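Long-range contact in D-alanine--D-alanine ligase (Coxiella burnetii, PDB 3TQT), which joins two D-alanine molecules at the expense of ATP to make the D-alanyl-D-alanine dipeptide used in peptidoglycan synthesis: residues 76-88 with 116-128. Sequence-based numbering, arbitrary orientation.
Sequences ITIAFGDAAKPWQ and LQGLLELLNLPYV
Leu123, at the C-terminal end of helix 115-122, is the main bump of this contact and enters a hollow walled by Ile78, Phe80, Pro86 and Trp87. Its two methyls part: CD2 lies against Phe80, 3.7 Å from CD1 of that ring, whereas CD1 reaches CZ3 of Trp87 at 3.9 Å and the CB of Pro86. The Leu123 side chain runs at about a right angle to those of both Phe80 and Trp87. One turn earlier, Leu119 meets Ile78 tip to tip, with the two CD1 methyls pressed to 3.3 Å, tighter than normal van der Waals contact. With CG1 of Ile78 between the backbone N and the carbonyl carbon (chi1 61°) and the chain extended beyond it (chi2 -176°), CD1 is carried out to Leu119. On the other flank Leu125 lays CD1 obliquely across the proline, 3.6 Å from CG of Pro86, and its CD2 comes close to Ala83 O. Pro86 CG sits over the centre of one face of the Trp87 ring, and Leu120 CD2 meets the edge of that ring near its plane. No direct hydrogen bond joins the segments; a water links Gly81 N to Leu122 O. A Schellman motif at Asn124 ends the helix and turns the chain so that Leu125 follows Leu123 into the apolar layer. At the subunit interface Ile78 packs on Ile78 of the second subunit, and the Phe80 ring stacks with Trp50 of that subunit. This is helix-on-sheet packing in the Rossmann-like N-terminal domain, here over the hairpin of strands 74-78 and 87-89.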
loop_
_atom_site.group_PDB
_atom_site.type_symbol
_atom_site.label_atom_id
_atom_site.label_comp_id
_atom_site.label_asym_id
_atom_site.label_seq_id
_atom_site.Cartn_x
_atom_site.Cartn_y
_atom_site.Cartn_z
ATOM N N ILE A 76 17.947 5.150 17.381
ATOM C CA ILE A 76 17.969 3.767 16.951
ATOM C C ILE A 76 17.879 3.664 15.449
ATOM O O ILE A 76 17.448 4.592 14.757
ATOM C CB ILE A 76 16.813 2.952 17.544
ATOM C CG1 ILE A 76 15.471 3.651 17.273
ATOM C CG2 ILE A 76 17.045 2.682 19.035
ATOM C CD1 ILE A 76 14.279 2.685 17.269
ATOM N N THR A 77 18.311 2.522 14.945
ATOM C CA THR A 77 17.936 2.141 13.607
ATOM C C THR A 77 17.315 0.758 13.702
ATOM O O THR A 77 16.925 0.331 14.781
ATOM C CB THR A 77 19.106 2.192 12.634
ATOM O OG1 THR A 77 18.620 1.891 11.321
ATOM C CG2 THR A 77 20.198 1.204 13.036
ATOM N N ILE A 78 17.189 0.067 12.584
ATOM C CA ILE A 78 16.512 -1.211 12.607
ATOM C C ILE A 78 17.488 -2.324 12.265
ATOM O O ILE A 78 18.526 -2.094 11.663
ATOM C CB ILE A 78 15.280 -1.239 11.667
ATOM C CG1 ILE A 78 15.697 -0.984 10.228
ATOM C CG2 ILE A 78 14.242 -0.217 12.112
ATOM C CD1 ILE A 78 14.537 -0.910 9.277
ATOM N N ALA A 79 17.149 -3.533 12.665
ATOM C CA ALA A 79 17.987 -4.674 12.380
ATOM C C ALA A 79 17.219 -5.621 11.473
ATOM O O ALA A 79 16.414 -6.417 11.942
ATOM C CB ALA A 79 18.369 -5.359 13.671
ATOM N N PHE A 80 17.447 -5.523 10.168
ATOM C CA PHE A 80 16.770 -6.417 9.237
ATOM C C PHE A 80 17.082 -7.867 9.540
ATOM O O PHE A 80 18.202 -8.205 9.917
ATOM C CB PHE A 80 17.151 -6.098 7.795
ATOM C CG PHE A 80 16.536 -4.836 7.283
ATOM C CD1 PHE A 80 15.169 -4.742 7.119
ATOM C CD2 PHE A 80 17.322 -3.738 6.992
ATOM C CE1 PHE A 80 14.593 -3.576 6.659
ATOM C CE2 PHE A 80 16.752 -2.570 6.527
ATOM C CZ PHE A 80 15.386 -2.491 6.360
ATOM N N GLY A 81 16.084 -8.722 9.385
ATOM C CA GLY A 81 16.290 -10.149 9.551
ATOM C C GLY A 81 16.126 -10.579 10.993
ATOM O O GLY A 81 15.743 -11.714 11.261
ATOM N N ASP A 82 16.417 -9.673 11.923
ATOM C CA ASP A 82 16.268 -9.969 13.345
ATOM C C ASP A 82 14.797 -9.859 13.741
ATOM O O ASP A 82 14.315 -8.785 14.112
ATOM C CB ASP A 82 17.130 -9.028 14.190
ATOM C CG ASP A 82 17.199 -9.446 15.653
ATOM O OD1 ASP A 82 16.172 -9.912 16.193
ATOM O OD2 ASP A 82 18.282 -9.310 16.263
ATOM N N ALA A 83 14.091 -10.979 13.656
ATOM C CA ALA A 83 12.648 -10.994 13.862
ATOM C C ALA A 83 12.267 -10.637 15.294
ATOM O O ALA A 83 11.225 -10.036 15.529
ATOM C CB ALA A 83 12.075 -12.346 13.475
ATOM N N ALA A 84 13.122 -10.990 16.248
ATOM C CA ALA A 84 12.801 -10.793 17.661
ATOM C C ALA A 84 13.153 -9.398 18.190
ATOM O O ALA A 84 12.415 -8.830 18.996
ATOM C CB ALA A 84 13.467 -11.861 18.504
ATOM N N LYS A 85 14.287 -8.865 17.739
ATOM C CA LYS A 85 14.804 -7.592 18.227
ATOM C C LYS A 85 15.101 -6.668 17.052
ATOM O O LYS A 85 16.237 -6.556 16.611
ATOM C CB LYS A 85 16.068 -7.807 19.053
ATOM C CG LYS A 85 15.883 -8.728 20.248
ATOM C CD LYS A 85 17.036 -8.564 21.233
ATOM C CE LYS A 85 16.883 -9.480 22.436
ATOM N NZ LYS A 85 18.086 -10.340 22.631
ATOM N N PRO A 86 14.062 -5.997 16.548
ATOM C CA PRO A 86 14.159 -5.204 15.324
ATOM C C PRO A 86 14.837 -3.853 15.513
ATOM O O PRO A 86 15.294 -3.287 14.522
ATOM C CB PRO A 86 12.696 -5.001 14.939
ATOM C CG PRO A 86 11.969 -5.020 16.238
ATOM C CD PRO A 86 12.689 -6.030 17.081
ATOM N N TRP A 87 14.892 -3.346 16.745
ATOM C CA TRP A 87 15.432 -2.016 17.000
ATOM C C TRP A 87 16.854 -2.132 17.491
ATOM O O TRP A 87 17.149 -2.937 18.383
ATOM C CB TRP A 87 14.622 -1.287 18.071
ATOM C CG TRP A 87 13.149 -1.428 17.955
ATOM C CD1 TRP A 87 12.275 -1.714 18.963
ATOM C CD2 TRP A 87 12.360 -1.285 16.764
ATOM N NE1 TRP A 87 10.983 -1.741 18.474
ATOM C CE2 TRP A 87 11.012 -1.491 17.127
ATOM C CE3 TRP A 87 12.663 -1.013 15.424
ATOM C CZ2 TRP A 87 9.975 -1.434 16.205
ATOM C CZ3 TRP A 87 11.623 -0.934 14.510
ATOM C CH2 TRP A 87 10.298 -1.150 14.903
ATOM N N GLN A 88 17.734 -1.319 16.929
ATOM C CA GLN A 88 19.144 -1.396 17.291
ATOM C C GLN A 88 19.652 -0.026 17.655
ATOM O O GLN A 88 19.506 0.907 16.884
ATOM C CB GLN A 88 19.966 -1.939 16.127
ATOM C CG GLN A 88 21.443 -2.084 16.441
ATOM C CD GLN A 88 22.182 -2.823 15.355
ATOM O OE1 GLN A 88 21.697 -3.828 14.831
ATOM N NE2 GLN A 88 23.357 -2.324 14.995
ATOM N N LEU A 116 4.933 3.084 6.854
ATOM C CA LEU A 116 5.353 2.470 8.108
ATOM C C LEU A 116 4.994 0.983 8.154
ATOM O O LEU A 116 5.782 0.153 8.599
ATOM C CB LEU A 116 4.694 3.202 9.266
ATOM C CG LEU A 116 5.459 3.273 10.578
ATOM C CD1 LEU A 116 6.891 3.759 10.357
ATOM C CD2 LEU A 116 4.700 4.201 11.516
ATOM N N GLN A 117 3.792 0.659 7.702
ATOM C CA GLN A 117 3.357 -0.733 7.585
ATOM C C GLN A 117 4.320 -1.527 6.705
ATOM O O GLN A 117 4.626 -2.679 6.990
ATOM C CB GLN A 117 1.951 -0.796 6.981
ATOM C CG GLN A 117 0.844 -0.285 7.926
ATOM C CD GLN A 117 0.822 1.245 8.063
ATOM O OE1 GLN A 117 1.304 1.964 7.191
ATOM N NE2 GLN A 117 0.247 1.733 9.151
ATOM N N GLY A 118 4.789 -0.912 5.625
ATOM C CA GLY A 118 5.706 -1.582 4.708
ATOM C C GLY A 118 7.032 -1.937 5.358
ATOM O O GLY A 118 7.571 -3.033 5.152
ATOM N N LEU A 119 7.561 -1.011 6.154
ATOM C CA LEU A 119 8.790 -1.259 6.896
ATOM C C LEU A 119 8.569 -2.401 7.871
ATOM O O LEU A 119 9.410 -3.296 8.014
ATOM C CB LEU A 119 9.237 -0.002 7.648
ATOM C CG LEU A 119 10.424 -0.225 8.585
ATOM C CD1 LEU A 119 11.522 -0.995 7.861
ATOM C CD2 LEU A 119 10.936 1.119 9.119
ATOM N N LEU A 120 7.416 -2.383 8.526
ATOM C CA LEU A 120 7.106 -3.398 9.520
ATOM C C LEU A 120 6.937 -4.763 8.872
ATOM O O LEU A 120 7.312 -5.778 9.465
ATOM C CB LEU A 120 5.867 -3.012 10.335
ATOM C CG LEU A 120 6.023 -1.739 11.178
ATOM C CD1 LEU A 120 4.714 -1.403 11.843
ATOM C CD2 LEU A 120 7.132 -1.913 12.221
ATOM N N GLU A 121 6.383 -4.798 7.660
ATOM C CA GLU A 121 6.321 -6.045 6.903
ATOM C C GLU A 121 7.726 -6.536 6.575
ATOM O O GLU A 121 8.010 -7.726 6.670
ATOM C CB GLU A 121 5.536 -5.882 5.603
ATOM C CG GLU A 121 4.070 -5.588 5.798
ATOM C CD GLU A 121 3.271 -6.804 6.195
ATOM O OE1 GLU A 121 3.828 -7.923 6.187
ATOM O OE2 GLU A 121 2.078 -6.634 6.515
ATOM N N LEU A 122 8.605 -5.624 6.184
ATOM C CA LEU A 122 9.968 -6.015 5.825
ATOM C C LEU A 122 10.712 -6.560 7.042
ATOM O O LEU A 122 11.621 -7.380 6.907
ATOM C CB LEU A 122 10.733 -4.827 5.256
ATOM C CG LEU A 122 10.294 -4.384 3.869
ATOM C CD1 LEU A 122 10.918 -3.036 3.562
ATOM C CD2 LEU A 122 10.732 -5.430 2.854
ATOM N N LEU A 123 10.333 -6.084 8.222
ATOM C CA LEU A 123 10.932 -6.552 9.472
ATOM C C LEU A 123 10.228 -7.800 9.993
ATOM O O LEU A 123 10.618 -8.354 11.022
ATOM C CB LEU A 123 10.888 -5.464 10.540
ATOM C CG LEU A 123 11.746 -4.223 10.300
ATOM C CD1 LEU A 123 11.559 -3.256 11.425
ATOM C CD2 LEU A 123 13.202 -4.601 10.192
ATOM N N ASN A 124 9.190 -8.232 9.285
ATOM C CA ASN A 124 8.400 -9.393 9.680
ATOM C C ASN A 124 7.886 -9.229 11.096
ATOM O O ASN A 124 7.887 -10.185 11.860
ATOM C CB ASN A 124 9.220 -10.699 9.591
ATOM C CG ASN A 124 9.713 -10.991 8.185
ATOM O OD1 ASN A 124 10.885 -11.337 7.977
ATOM N ND2 ASN A 124 8.825 -10.847 7.209
ATOM N N LEU A 125 7.470 -8.017 11.457
ATOM C CA LEU A 125 6.938 -7.780 12.793
ATOM C C LEU A 125 5.422 -7.769 12.793
ATOM O O LEU A 125 4.812 -7.216 11.885
ATOM C CB LEU A 125 7.421 -6.446 13.333
ATOM C CG LEU A 125 8.913 -6.322 13.608
ATOM C CD1 LEU A 125 9.250 -4.875 13.911
ATOM C CD2 LEU A 125 9.318 -7.240 14.764
ATOM N N PRO A 126 4.806 -8.370 13.817
ATOM C CA PRO A 126 3.357 -8.176 13.935
ATOM C C PRO A 126 3.085 -6.701 14.199
ATOM O O PRO A 126 3.855 -6.054 14.909
ATOM C CB PRO A 126 2.977 -9.021 15.164
ATOM C CG PRO A 126 4.139 -9.973 15.361
ATOM C CD PRO A 126 5.350 -9.227 14.885
ATOM N N TYR A 127 2.015 -6.161 13.626
ATOM C CA TYR A 127 1.659 -4.783 13.920
ATOM C C TYR A 127 0.155 -4.565 13.887
ATOM O O TYR A 127 -0.588 -5.248 13.159
ATOM C CB TYR A 127 2.379 -3.811 12.983
ATOM C CG TYR A 127 2.043 -3.984 11.528
ATOM C CD1 TYR A 127 1.012 -3.249 10.940
ATOM C CD2 TYR A 127 2.767 -4.861 10.734
ATOM C CE1 TYR A 127 0.709 -3.394 9.615
ATOM C CE2 TYR A 127 2.465 -5.021 9.393
ATOM C CZ TYR A 127 1.445 -4.281 8.840
ATOM O OH TYR A 127 1.153 -4.448 7.516
ATOM N N VAL A 128 -0.286 -3.595 14.670
ATOM C CA VAL A 128 -1.702 -3.310 14.799
ATOM C C VAL A 128 -2.269 -2.603 13.572
ATOM O O VAL A 128 -1.620 -1.732 12.974
ATOM C CB VAL A 128 -1.963 -2.474 16.041
ATOM C CG1 VAL A 128 -3.405 -1.925 16.038
ATOM C CG2 VAL A 128 -1.670 -3.310 17.284
HETATM O O HOH W 1 13.862 -8.253 7.952
#